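Local coordinates for cytokinesis protein 2 (Saccharomyces cerevisiae, PDB 4WPE) that mediates the cytoskeletal rearrangements required for cytokinesis, acting with the medial actin ring, and is represented here by its dimeric F-BAR domain, at residues L27-I30 and S31-I34; S36-S39 and M40-F43; V192-D195 and V196-E200; L247-T250 and K251-L255; E221-N224 and A225-F229. All blocks are in the same frame, centred on the assembly; numbering follows the deposited sequence.

Interaction 1 (L27-I30 and S31-I34)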
loop_
_atom_site.group_PDB
_atom_site.type_symbol
_atom_site.label_atom_id
_atom_site.label_comp_id
_atom_site.label_asym_id
_atom_site.label_seq_id
_atom_site.Cartn_x
_atom_site.Cartn_y
_atom_site.Cartn_z
ATOM N N LEU A 27 -27.526 29.496 8.285
ATOM C CA LEU A 27 -26.258 30.078 7.860
ATOM C C LEU A 27 -25.094 29.418 8.590
ATOM O O LEU A 27 -24.020 29.223 8.021
ATOM C CB LEU A 27 -26.244 31.589 8.098
ATOM C CG LEU A 27 -27.132 32.414 7.167
ATOM C CD1 LEU A 27 -27.017 33.896 7.483
ATOM C CD2 LEU A 27 -26.766 32.143 5.719
ATOM N N GLY A 28 -25.320 29.068 9.852
ATOM C CA GLY A 28 -24.314 28.386 10.642
ATOM C C GLY A 28 -24.072 26.980 10.132
ATOM O O GLY A 28 -22.929 26.524 10.057
ATOM N N HIS A 29 -25.155 26.297 9.769
ATOM C CA HIS A 29 -25.077 24.916 9.309
ATOM C C HIS A 29 -24.340 24.780 7.974
ATOM O O HIS A 29 -23.481 23.910 7.817
ATOM C CB HIS A 29 -26.477 24.313 9.187
ATOM C CG HIS A 29 -26.482 22.881 8.770
ATOM N ND1 HIS A 29 -25.700 21.916 9.395
ATOM C CD2 HIS A 29 -27.154 22.226 7.799
ATOM C CE1 HIS A 29 -25.902 20.755 8.825
ATOM N NE2 HIS A 29 -26.786 20.907 7.846
ATOM N N ILE A 30 -24.688 25.634 7.016
ATOM C CA ILE A 30 -24.058 25.605 5.701
ATOM C C ILE A 30 -22.573 25.951 5.814
ATOM O O ILE A 30 -21.728 25.331 5.166
ATOM C CB ILE A 30 -24.763 26.572 4.715
ATOM C CG1 ILE A 30 -25.918 25.864 4.003
ATOM C CG2 ILE A 30 -23.792 27.104 3.670
ATOM C CD1 ILE A 30 -27.139 25.627 4.865
ATOM N N SER A 31 -22.263 26.926 6.664
ATOM C CA SER A 31 -20.890 27.379 6.861
ATOM C C SER A 31 -20.007 26.298 7.479
ATOM O O SER A 31 -18.860 26.117 7.073
ATOM C CB SER A 31 -20.868 28.631 7.741
ATOM O OG SER A 31 -19.591 28.827 8.319
ATOM N N GLN A 32 -20.542 25.583 8.462
ATOM C CA GLN A 32 -19.766 24.549 9.132
ATOM C C GLN A 32 -19.591 23.348 8.209
ATOM O O GLN A 32 -18.632 22.587 8.339
ATOM C CB GLN A 32 -20.430 24.126 10.446
ATOM C CG GLN A 32 -21.421 22.977 10.321
ATOM C CD GLN A 32 -21.652 22.259 11.640
ATOM O OE1 GLN A 32 -21.135 22.668 12.682
ATOM N NE2 GLN A 32 -22.422 21.177 11.599
ATOM N N GLY A 33 -20.520 23.192 7.270
ATOM C CA GLY A 33 -20.466 22.101 6.317
ATOM C C GLY A 33 -19.397 22.348 5.274
ATOM O O GLY A 33 -18.839 21.413 4.697
ATOM N N ILE A 34 -19.110 23.620 5.032
ATOM C CA ILE A 34 -18.086 23.996 4.072
ATOM C C ILE A 34 -16.695 23.698 4.632
ATOM O O ILE A 34 -15.846 23.135 3.939
ATOM C CB ILE A 34 -18.209 25.482 3.690
ATOM C CG1 ILE A 34 -19.454 25.689 2.829
ATOM C CG2 ILE A 34 -16.986 25.951 2.923
ATOM C CD1 ILE A 34 -19.830 27.132 2.647
#
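The imidazole of His-29 and the side-chain amide of Gln-32 are neighbours one turn apart on helix 21-35, with the amide at the edge of the ring rather than over a face. Gln-32 NE2 lies near the ring plane, 4.0 Å from His-29 ND1, and the two planes are inclined at 53°, an arrangement of packing in which the flat groups do not stack. The ring stack of His-29 is made instead with Phe-271 of the second subunit. With CG opposite the backbone N (chi1 -178°), the imidazole is carried away from its own helix towards that partner. Gln-32 leaves the helix with an extended chain beyond CG, and its CG rests 3.4 Å from His-29 O.

The backbone beneath is helical. Ser-31 N donates to Leu-27 O, Gln-32 N to Gly-28 O at 3.0 Å, and Gly-33 N to His-29 O; Ile-30 O takes weak bonds from both Gly-33 N and Ile-34 N. On the apolar side, Ile-34 runs its CG1 arm back along the helix, so that CD1 meets Ile-30 CG2 at 4.1 Å.

Around this turn the F-BAR bundle closes in. Tyr-122 of helix 76-162 packs on Ile-30, Ser-31 and Ile-34, while Tyr-11 of helix 11-14 touches His-29 and Ile-30. Helix 170-259 contributes Leu-219 against Leu-27 and Glu-223 against His-29 and Ile-30, and its Arg-226 gives a weak hydrogen bond to Gly-33 O.

Interaction 2 (S36-S39 and M40-F43)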
loop_
_atom_site.group_PDB
_atom_site.type_symbol
_atom_site.label_atom_id
_atom_site.label_comp_id
_atom_site.label_asym_id
_atom_site.label_seq_id
_atom_site.Cartn_x
_atom_site.Cartn_y
_atom_site.Cartn_z
ATOM N N SER A 36 -16.146 21.566 6.874
ATOM C CA SER A 36 -16.135 20.123 7.072
ATOM C C SER A 36 -15.599 19.398 5.839
ATOM O O SER A 36 -15.154 18.253 5.927
ATOM C CB SER A 36 -17.542 19.628 7.412
ATOM O OG SER A 36 -17.611 18.215 7.382
ATOM N N CYS A 37 -15.641 20.067 4.689
ATOM C CA CYS A 37 -15.094 19.504 3.460
ATOM C C CYS A 37 -13.580 19.364 3.552
ATOM O O CYS A 37 -12.996 18.454 2.963
ATOM C CB CYS A 37 -15.465 20.368 2.250
ATOM S SG CYS A 37 -17.202 20.289 1.750
ATOM N N ASP A 38 -12.947 20.264 4.300
ATOM C CA ASP A 38 -11.498 20.247 4.467
ATOM C C ASP A 38 -11.014 18.940 5.090
ATOM O O ASP A 38 -9.853 18.564 4.943
ATOM C CB ASP A 38 -11.042 21.431 5.324
ATOM C CG ASP A 38 -11.226 22.763 4.626
ATOM O OD1 ASP A 38 -10.918 22.856 3.420
ATOM O OD2 ASP A 38 -11.678 23.722 5.285
ATOM N N SER A 39 -11.910 18.255 5.792
ATOM C CA SER A 39 -11.589 16.964 6.377
ATOM C C SER A 39 -11.292 15.950 5.280
ATOM O O SER A 39 -10.304 15.217 5.345
ATOM C CB SER A 39 -12.738 16.468 7.258
ATOM O OG SER A 39 -13.053 17.402 8.277
HETATM N N MSE A 40 -12.152 15.918 4.266
HETATM C CA MSE A 40 -11.998 14.971 3.169
HETATM C C MSE A 40 -10.979 15.452 2.139
HETATM O O MSE A 40 -10.228 14.647 1.584
HETATM C CB MSE A 40 -13.349 14.706 2.499
HETATM C CG MSE A 40 -14.210 13.690 3.242
HETATM SE SE MSE A 40 -13.281 11.987 3.498
HETATM C CE MSE A 40 -14.603 11.057 4.587
ATOM N N ILE A 41 -10.954 16.761 1.892
ATOM C CA ILE A 41 -9.983 17.351 0.974
ATOM C C ILE A 41 -8.556 16.985 1.373
ATOM O O ILE A 41 -7.760 16.556 0.539
ATOM C CB ILE A 41 -10.108 18.886 0.922
ATOM C CG1 ILE A 41 -11.422 19.296 0.259
ATOM C CG2 ILE A 41 -8.945 19.491 0.153
ATOM C CD1 ILE A 41 -11.770 20.762 0.463
ATOM N N LEU A 42 -8.238 17.148 2.653
ATOM C CA LEU A 42 -6.909 16.815 3.151
ATOM C C LEU A 42 -6.668 15.313 3.087
ATOM O O LEU A 42 -5.576 14.870 2.731
ATOM C CB LEU A 42 -6.722 17.315 4.583
ATOM C CG LEU A 42 -5.301 17.175 5.142
ATOM C CD1 LEU A 42 -4.353 18.157 4.467
ATOM C CD2 LEU A 42 -5.284 17.357 6.652
ATOM N N PHE A 43 -7.690 14.535 3.433
ATOM C CA PHE A 43 -7.586 13.080 3.404
ATOM C C PHE A 43 -7.280 12.573 2.000
ATOM O O PHE A 43 -6.389 11.748 1.812
ATOM C CB PHE A 43 -8.874 12.433 3.918
ATOM C CG PHE A 43 -8.907 10.937 3.750
ATOM C CD1 PHE A 43 -8.115 10.118 4.539
ATOM C CD2 PHE A 43 -9.727 10.353 2.800
ATOM C CE1 PHE A 43 -8.144 8.747 4.389
ATOM C CE2 PHE A 43 -9.761 8.983 2.642
ATOM C CZ PHE A 43 -8.968 8.178 3.436
#
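The backbone of 36-39 runs on into 40-43 as an early part of helix 37-71, one of the long helices of the F-BAR bundle, with i to i+4 bonds joining the two segments. Ile-41 N points at Cys-37 O almost straight (2.9 Å, N-H...O 172°), close to the line of the carbonyl. Cys-37 O also takes a weak, bent bond from Met-40 N. Leu-42 N reaches Asp-38 O at 3.1 Å from above the plane of that carbonyl, and the bond from Phe-43 N to Ser-39 O is weak.

Ile-41 carries the side-chain contact. Its CG1 stands opposite the carbonyl carbon (chi1 -68°) and turns back over the preceding turn, bringing CD1 to 4.1 Å from Cys-37 CB. Asp-38 and Ile-41 run side by side in the same direction. Beyond the turn, Ile-41 packs on Tyr-108, Thr-111, Lys-112 and Ala-115 of helix 76-162, and an alanine here would probably open a gap towards helix 76-162 and take from Cys-37 CB the methyl that packs against it.

Another side of the turn faces the dimer partner: Ser-36 OG is hydrogen-bonded to Asp-74 OD2 of the second subunit, whose Phe-82 packs on Ser-36 and selenomethionine Met-40. Towards Asp-38, the same Ile-41 CD1 methyl comes within 3.7 Å of carboxylate oxygen OD1.

Interaction 3 (V192-D195 and V196-E200)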
loop_
_atom_site.group_PDB
_atom_site.type_symbol
_atom_site.label_atom_id
_atom_site.label_comp_id
_atom_site.label_asym_id
_atom_site.label_seq_id
_atom_site.Cartn_x
_atom_site.Cartn_y
_atom_site.Cartn_z
ATOM N N VAL A 192 -47.077 62.644 10.691
ATOM C CA VAL A 192 -47.055 62.228 9.297
ATOM C C VAL A 192 -45.755 61.491 8.977
ATOM O O VAL A 192 -45.775 60.435 8.347
ATOM C CB VAL A 192 -47.226 63.427 8.349
ATOM C CG1 VAL A 192 -46.928 63.021 6.915
ATOM C CG2 VAL A 192 -48.630 63.985 8.466
ATOM N N GLN A 193 -44.632 62.040 9.433
ATOM C CA GLN A 193 -43.332 61.403 9.237
ATOM C C GLN A 193 -43.290 60.010 9.865
ATOM O O GLN A 193 -42.537 59.147 9.421
ATOM C CB GLN A 193 -42.217 62.271 9.822
ATOM C CG GLN A 193 -41.926 63.532 9.031
ATOM C CD GLN A 193 -40.852 64.383 9.681
ATOM O OE1 GLN A 193 -40.083 63.901 10.511
ATOM N NE2 GLN A 193 -40.801 65.658 9.311
ATOM N N LEU A 194 -44.104 59.796 10.896
ATOM C CA LEU A 194 -44.161 58.505 11.572
ATOM C C LEU A 194 -45.050 57.517 10.828
ATOM O O LEU A 194 -44.747 56.327 10.759
ATOM C CB LEU A 194 -44.663 58.667 13.005
ATOM C CG LEU A 194 -44.850 57.362 13.780
ATOM C CD1 LEU A 194 -43.505 56.714 14.064
ATOM C CD2 LEU A 194 -45.619 57.602 15.066
ATOM N N ASP A 195 -46.150 58.013 10.273
ATOM C CA ASP A 195 -47.069 57.157 9.532
ATOM C C ASP A 195 -46.398 56.581 8.292
ATOM O O ASP A 195 -46.567 55.403 7.982
ATOM C CB ASP A 195 -48.329 57.926 9.135
ATOM C CG ASP A 195 -49.268 58.161 10.307
ATOM O OD1 ASP A 195 -49.243 57.365 11.270
ATOM O OD2 ASP A 195 -50.033 59.147 10.262
ATOM N N VAL A 196 -45.633 57.414 7.590
ATOM C CA VAL A 196 -44.964 56.974 6.373
ATOM C C VAL A 196 -43.837 55.991 6.698
ATOM O O VAL A 196 -43.686 54.965 6.031
ATOM C CB VAL A 196 -44.412 58.172 5.551
ATOM C CG1 VAL A 196 -43.598 59.113 6.418
ATOM C CG2 VAL A 196 -43.583 57.676 4.374
ATOM N N LEU A 197 -43.069 56.291 7.740
ATOM C CA LEU A 197 -41.973 55.423 8.145
ATOM C C LEU A 197 -42.511 54.109 8.696
ATOM O O LEU A 197 -41.840 53.077 8.626
ATOM C CB LEU A 197 -41.086 56.119 9.179
ATOM C CG LEU A 197 -39.754 55.433 9.490
ATOM C CD1 LEU A 197 -39.140 54.804 8.239
ATOM C CD2 LEU A 197 -38.790 56.426 10.116
ATOM N N LYS A 198 -43.724 54.143 9.239
ATOM C CA LYS A 198 -44.385 52.915 9.656
ATOM C C LYS A 198 -44.651 52.056 8.431
ATOM O O LYS A 198 -44.356 50.865 8.433
ATOM C CB LYS A 198 -45.690 53.197 10.395
ATOM C CG LYS A 198 -45.548 53.313 11.910
ATOM C CD LYS A 198 -46.917 53.410 12.570
ATOM C CE LYS A 198 -46.816 53.426 14.087
ATOM N NZ LYS A 198 -48.166 53.412 14.722
ATOM N N GLN A 199 -45.182 52.663 7.375
ATOM C CA GLN A 199 -45.531 51.896 6.184
ATOM C C GLN A 199 -44.288 51.405 5.439
ATOM O O GLN A 199 -44.311 50.344 4.816
ATOM C CB GLN A 199 -46.436 52.722 5.264
ATOM C CG GLN A 199 -47.727 51.998 4.888
ATOM C CD GLN A 199 -48.721 51.933 6.035
ATOM O OE1 GLN A 199 -48.888 52.897 6.779
ATOM N NE2 GLN A 199 -49.378 50.786 6.191
ATOM N N GLU A 200 -43.199 52.166 5.518
ATOM C CA GLU A 200 -41.927 51.733 4.941
ATOM C C GLU A 200 -41.430 50.468 5.626
ATOM O O GLU A 200 -40.839 49.592 4.997
ATOM C CB GLU A 200 -40.871 52.833 5.058
ATOM C CG GLU A 200 -40.990 53.923 4.016
ATOM C CD GLU A 200 -39.842 54.908 4.082
ATOM O OE1 GLU A 200 -38.876 54.650 4.834
ATOM O OE2 GLU A 200 -39.907 55.945 3.388
#
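Val-196 is turned about chi1 (50°) so that CG1 stands between its own backbone N and carbonyl carbon, and this places the methyl over the preceding turn, 3.2 Å from both Val-192 O and Gln-193 O. Two residues on, the first torsion of Lys-198 (chi1 -92°) sets CG 3.3 Å from Leu-194 O; the chain then runs extended past the Leu-194 side chain, where Lys-198 CE approaches Leu-194 CG at 4.4 Å. Most of these approaches are of aliphatic carbons to carbonyl oxygens of the turn before. Lys-198 NZ stays 5.4 Å from Asp-195 OD1, too far for a salt bridge; OD1 has a long, weak ion pair with Lys-191 instead.

Beneath the side chains the i to i+4 pattern holds: Val-196 N to Val-192 O is nearly straight, Lys-198 N to Leu-194 O measures 2.9 Å, and Leu-197 N to Gln-193 O is weak.

The turn lies in helix 170-259, in a part predicted to be coiled coil, out along an arm of the F-BAR domain. Helix 76-162 covers one side, with Leu-150 on Leu-194, Cys-143 on Leu-197 and Leu-146 on Gln-193, whereas the second subunit does not touch this turn.

Interaction 4 (L247-T250 and K251-L255)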
loop_
_atom_site.group_PDB
_atom_site.type_symbol
_atom_site.label_atom_id
_atom_site.label_comp_id
_atom_site.label_asym_id
_atom_site.label_seq_id
_atom_site.Cartn_x
_atom_site.Cartn_y
_atom_site.Cartn_z
ATOM N N LEU A 247 -8.363 -6.346 -8.756
ATOM C CA LEU A 247 -7.230 -6.696 -9.607
ATOM C C LEU A 247 -6.181 -7.483 -8.831
ATOM O O LEU A 247 -5.691 -8.511 -9.303
ATOM C CB LEU A 247 -6.598 -5.439 -10.213
ATOM C CG LEU A 247 -5.230 -5.611 -10.881
ATOM C CD1 LEU A 247 -5.183 -4.848 -12.193
ATOM C CD2 LEU A 247 -4.105 -5.146 -9.961
ATOM N N GLU A 248 -5.837 -6.992 -7.644
ATOM C CA GLU A 248 -4.810 -7.622 -6.818
ATOM C C GLU A 248 -5.193 -9.050 -6.451
ATOM O O GLU A 248 -4.330 -9.913 -6.293
ATOM C CB GLU A 248 -4.557 -6.798 -5.552
ATOM C CG GLU A 248 -3.940 -5.433 -5.828
ATOM C CD GLU A 248 -3.668 -4.635 -4.566
ATOM O OE1 GLU A 248 -4.631 -4.097 -3.972
ATOM O OE2 GLU A 248 -2.488 -4.539 -4.172
ATOM N N GLN A 249 -6.493 -9.296 -6.325
ATOM C CA GLN A 249 -6.975 -10.640 -6.041
ATOM C C GLN A 249 -6.743 -11.561 -7.239
ATOM O O GLN A 249 -6.308 -12.700 -7.082
ATOM C CB GLN A 249 -8.458 -10.610 -5.659
ATOM C CG GLN A 249 -9.106 -11.983 -5.571
ATOM C CD GLN A 249 -10.527 -11.926 -5.048
ATOM O OE1 GLN A 249 -11.204 -10.905 -5.166
ATOM N NE2 GLN A 249 -10.985 -13.025 -4.457
ATOM N N THR A 250 -7.020 -11.051 -8.434
ATOM C CA THR A 250 -6.868 -11.824 -9.662
ATOM C C THR A 250 -5.412 -12.208 -9.903
ATOM O O THR A 250 -5.119 -13.285 -10.423
ATOM C CB THR A 250 -7.395 -11.039 -10.880
ATOM O OG1 THR A 250 -8.729 -10.587 -10.617
ATOM C CG2 THR A 250 -7.405 -11.910 -12.125
ATOM N N LYS A 251 -4.501 -11.323 -9.514
ATOM C CA LYS A 251 -3.078 -11.565 -9.709
ATOM C C LYS A 251 -2.543 -12.605 -8.730
ATOM O O LYS A 251 -1.660 -13.388 -9.074
ATOM C CB LYS A 251 -2.295 -10.259 -9.580
ATOM C CG LYS A 251 -2.634 -9.244 -10.656
ATOM C CD LYS A 251 -2.664 -9.901 -12.026
ATOM C CE LYS A 251 -2.757 -8.874 -13.137
ATOM N NZ LYS A 251 -2.908 -9.530 -14.465
HETATM N N MSE A 252 -3.079 -12.614 -7.513
HETATM C CA MSE A 252 -2.697 -13.626 -6.533
HETATM C C MSE A 252 -3.360 -14.959 -6.861
HETATM O O MSE A 252 -2.895 -16.015 -6.432
HETATM C CB MSE A 252 -3.061 -13.187 -5.114
HETATM C CG MSE A 252 -2.332 -11.940 -4.647
HETATM SE SE MSE A 252 -0.415 -12.230 -4.465
HETATM C CE MSE A 252 0.148 -10.406 -4.052
ATOM N N ASP A 253 -4.453 -14.907 -7.619
ATOM C CA ASP A 253 -5.056 -16.125 -8.144
ATOM C C ASP A 253 -4.097 -16.756 -9.143
ATOM O O ASP A 253 -3.867 -17.963 -9.112
ATOM C CB ASP A 253 -6.408 -15.844 -8.804
ATOM C CG ASP A 253 -7.551 -15.795 -7.805
ATOM O OD1 ASP A 253 -7.469 -16.482 -6.763
ATOM O OD2 ASP A 253 -8.537 -15.075 -8.066
HETATM N N MSE A 254 -3.536 -15.928 -10.022
HETATM C CA MSE A 254 -2.544 -16.378 -10.995
HETATM C C MSE A 254 -1.388 -17.094 -10.311
HETATM O O MSE A 254 -1.011 -18.202 -10.700
HETATM C CB MSE A 254 -1.995 -15.199 -11.803
HETATM C CG MSE A 254 -2.943 -14.610 -12.827
HETATM SE SE MSE A 254 -1.953 -13.884 -14.344
HETATM C CE MSE A 254 -0.741 -12.700 -13.383
ATOM N N LEU A 255 -0.832 -16.447 -9.291
ATOM C CA LEU A 255 0.321 -16.975 -8.574
ATOM C C LEU A 255 -0.015 -18.296 -7.898
ATOM O O LEU A 255 0.759 -19.249 -7.962
ATOM C CB LEU A 255 0.819 -15.965 -7.540
ATOM C CG LEU A 255 2.081 -16.379 -6.784
ATOM C CD1 LEU A 255 3.184 -16.739 -7.763
ATOM C CD2 LEU A 255 2.536 -15.275 -5.845
#
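Gln-249 and Asp-253 lie side by side and point the same way from successive turns of helix 170-259. Their amide and carboxylate planes are 35° apart, and the nearest side-chain atoms, Gln-249 CG and Asp-253 OD2, are 4.0 Å from each other. Gln-249 stands straight out from the helix, CG opposite its backbone N (chi1 170°), while the CG of Asp-253 is folded back to 3.4 Å from Gln-249 O. Asp-253 N donates to the same oxygen at 2.9 Å, an ordinary bond of the helix.

A second pair lies on another side, where Leu-247 CD2 approaches Lys-251 CG at 4.4 Å. Lys-251 bends at chi2 (-46°) and runs on extended.

These turns belong to the central F-BAR helix bundle, where two subunits pack together, and Gln-249 meets Gln-249 of the second subunit, whose Met-242 touches Asp-253. Glu-248 reaches out to helix 76-162, where its OE2 forms a salt bridge with Arg-92 NH1 and a hydrogen bond with His-96 NE2. The hydroxyl of Thr-250 turns back along its own helix to Ile-246 O. Selenomethionine Met-252 lays CG 3.3 Å from Glu-248 O and touches Glu-89 of helix 76-162 and Tyr-245 of the second subunit.

Interaction 5 (E221-N224 and A225-F229)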
loop_
_atom_site.group_PDB
_atom_site.type_symbol
_atom_site.label_atom_id
_atom_site.label_comp_id
_atom_site.label_asym_id
_atom_site.label_seq_id
_atom_site.Cartn_x
_atom_site.Cartn_y
_atom_site.Cartn_z
ATOM N N GLU A 221 -30.428 24.518 -1.670
ATOM C CA GLU A 221 -29.797 24.051 -2.896
ATOM C C GLU A 221 -28.293 23.909 -2.694
ATOM O O GLU A 221 -27.669 23.003 -3.247
ATOM C CB GLU A 221 -30.091 25.007 -4.054
ATOM C CG GLU A 221 -29.332 24.695 -5.334
ATOM C CD GLU A 221 -29.638 25.677 -6.447
ATOM O OE1 GLU A 221 -30.775 25.656 -6.966
ATOM O OE2 GLU A 221 -28.743 26.474 -6.797
HETATM N N MSE A 222 -27.719 24.806 -1.898
HETATM C CA MSE A 222 -26.295 24.754 -1.580
HETATM C C MSE A 222 -25.935 23.470 -0.846
HETATM O O MSE A 222 -25.034 22.736 -1.256
HETATM C CB MSE A 222 -25.883 25.953 -0.727
HETATM C CG MSE A 222 -25.857 27.277 -1.457
HETATM SE SE MSE A 222 -24.710 28.534 -0.519
HETATM C CE MSE A 222 -23.021 27.583 -0.714
ATOM N N GLU A 223 -26.641 23.214 0.250
ATOM C CA GLU A 223 -26.391 22.031 1.057
ATOM C C GLU A 223 -26.646 20.763 0.254
ATOM O O GLU A 223 -25.864 19.816 0.320
ATOM C CB GLU A 223 -27.258 22.048 2.320
ATOM C CG GLU A 223 -27.041 20.857 3.247
ATOM C CD GLU A 223 -25.714 20.907 3.997
ATOM O OE1 GLU A 223 -24.968 21.901 3.854
ATOM O OE2 GLU A 223 -25.417 19.943 4.736
ATOM N N ASN A 224 -27.733 20.750 -0.512
ATOM C CA ASN A 224 -28.056 19.598 -1.347
ATOM C C ASN A 224 -26.951 19.318 -2.362
ATOM O O ASN A 224 -26.612 18.164 -2.624
ATOM C CB ASN A 224 -29.386 19.809 -2.071
ATOM C CG ASN A 224 -29.900 18.541 -2.724
ATOM O OD1 ASN A 224 -29.495 18.189 -3.833
ATOM N ND2 ASN A 224 -30.793 17.843 -2.034
ATOM N N ALA A 225 -26.390 20.384 -2.924
ATOM C CA ALA A 225 -25.297 20.256 -3.878
ATOM C C ALA A 225 -24.009 19.855 -3.170
ATOM O O ALA A 225 -23.123 19.261 -3.774
ATOM C CB ALA A 225 -25.098 21.554 -4.643
ATOM N N ARG A 226 -23.912 20.185 -1.885
ATOM C CA ARG A 226 -22.743 19.824 -1.092
ATOM C C ARG A 226 -22.771 18.345 -0.699
ATOM O O ARG A 226 -21.781 17.631 -0.870
ATOM C CB ARG A 226 -22.656 20.695 0.158
ATOM C CG ARG A 226 -21.503 20.333 1.076
ATOM C CD ARG A 226 -21.620 21.044 2.417
ATOM N NE ARG A 226 -20.818 20.382 3.437
ATOM C CZ ARG A 226 -21.291 19.480 4.290
ATOM N NH1 ARG A 226 -22.573 19.140 4.256
ATOM N NH2 ARG A 226 -20.483 18.923 5.182
ATOM N N ILE A 227 -23.906 17.895 -0.173
ATOM C CA ILE A 227 -24.073 16.494 0.197
ATOM C C ILE A 227 -23.882 15.574 -1.005
ATOM O O ILE A 227 -23.088 14.639 -0.958
ATOM C CB ILE A 227 -25.463 16.223 0.805
ATOM C CG1 ILE A 227 -25.706 17.109 2.030
ATOM C CG2 ILE A 227 -25.599 14.756 1.179
ATOM C CD1 ILE A 227 -24.722 16.883 3.150
ATOM N N SER A 228 -24.609 15.853 -2.082
ATOM C CA SER A 228 -24.601 15.004 -3.269
ATOM C C SER A 228 -23.223 14.913 -3.916
ATOM O O SER A 228 -22.806 13.838 -4.354
ATOM C CB SER A 228 -25.619 15.517 -4.290
ATOM O OG SER A 228 -26.943 15.350 -3.814
ATOM N N PHE A 229 -22.524 16.042 -3.980
ATOM C CA PHE A 229 -21.189 16.083 -4.569
ATOM C C PHE A 229 -20.222 15.208 -3.771
ATOM O O PHE A 229 -19.489 14.404 -4.344
ATOM C CB PHE A 229 -20.678 17.524 -4.643
ATOM C CG PHE A 229 -19.337 17.667 -5.308
ATOM C CD1 PHE A 229 -19.245 17.878 -6.674
ATOM C CD2 PHE A 229 -18.167 17.600 -4.565
ATOM C CE1 PHE A 229 -18.011 18.013 -7.287
ATOM C CE2 PHE A 229 -16.932 17.733 -5.172
ATOM C CZ PHE A 229 -16.854 17.941 -6.535
#
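Glu-221 opens this turn of helix 170-259 through its carbonyl oxygen, which accepts from Ala-225 N at 2.9 Å; its carboxylate makes a salt bridge to Arg-121 on helix 76-162 of the F-BAR bundle. Selenomethionine Met-222 follows, with O bonded to Arg-226 N and its side chain laid on Leu-118, Arg-121 and Leu-125 of that same neighbouring helix.

Glu-223 carries the charged contact. Its chain bends at chi2 (73°), turning the carboxylate along the helix towards Arg-226, whose chain runs extended in the same direction. Glu-223 OE2 forms a salt bridge to Arg-226 NH1 at 3.0 Å, the carboxylate and guanidinium planes only 22° apart, and it also sits 3.5 Å from the Ile-227 CD1 methyl. Arg-226 NH2 is taken by Asp-74 of the second subunit, so the guanidinium, gripped by two carboxylates from different chains, is tied into the dimer interface. A glutamine in place of Glu-223 would probably leave Arg-226 NH1 without its charged mate, the guanidinium then depending on Asp-74 of the second subunit for its ion pair. The Ile-227 N bond to Glu-223 O is nearly straight (173°).

Asn-224 ends the segment beside Ala-264 of the second subunit, which also packs on Ile-227 and Ser-228. Its carbonyl oxygen accepts twice from Ser-228, OG and N each reaching Asn-224 O at 3.1 Å from opposite faces of the carbonyl plane.

Along the chain the order is interaction 1, 2, 3, 5 and 4. Interactions 1, 2 and 5 gather near the middle of the chain, their centres 12 to 15 Å apart: helices 21-35 and 37-71 follow each other in sequence, and Arg-226 of interaction 5 lies against both. Interactions 3, 5 and 4 share helix 170-259. Interactions 3 and 4 lie on opposite sides of the chain's centre, about 81 Å between centres, which shows how far this one helix extends. Interactions 1, 2, 4 and 5 touch the second subunit, whereas interaction 3 lies on an arm beyond it, consistent with the elongated dimer of F-BAR domains.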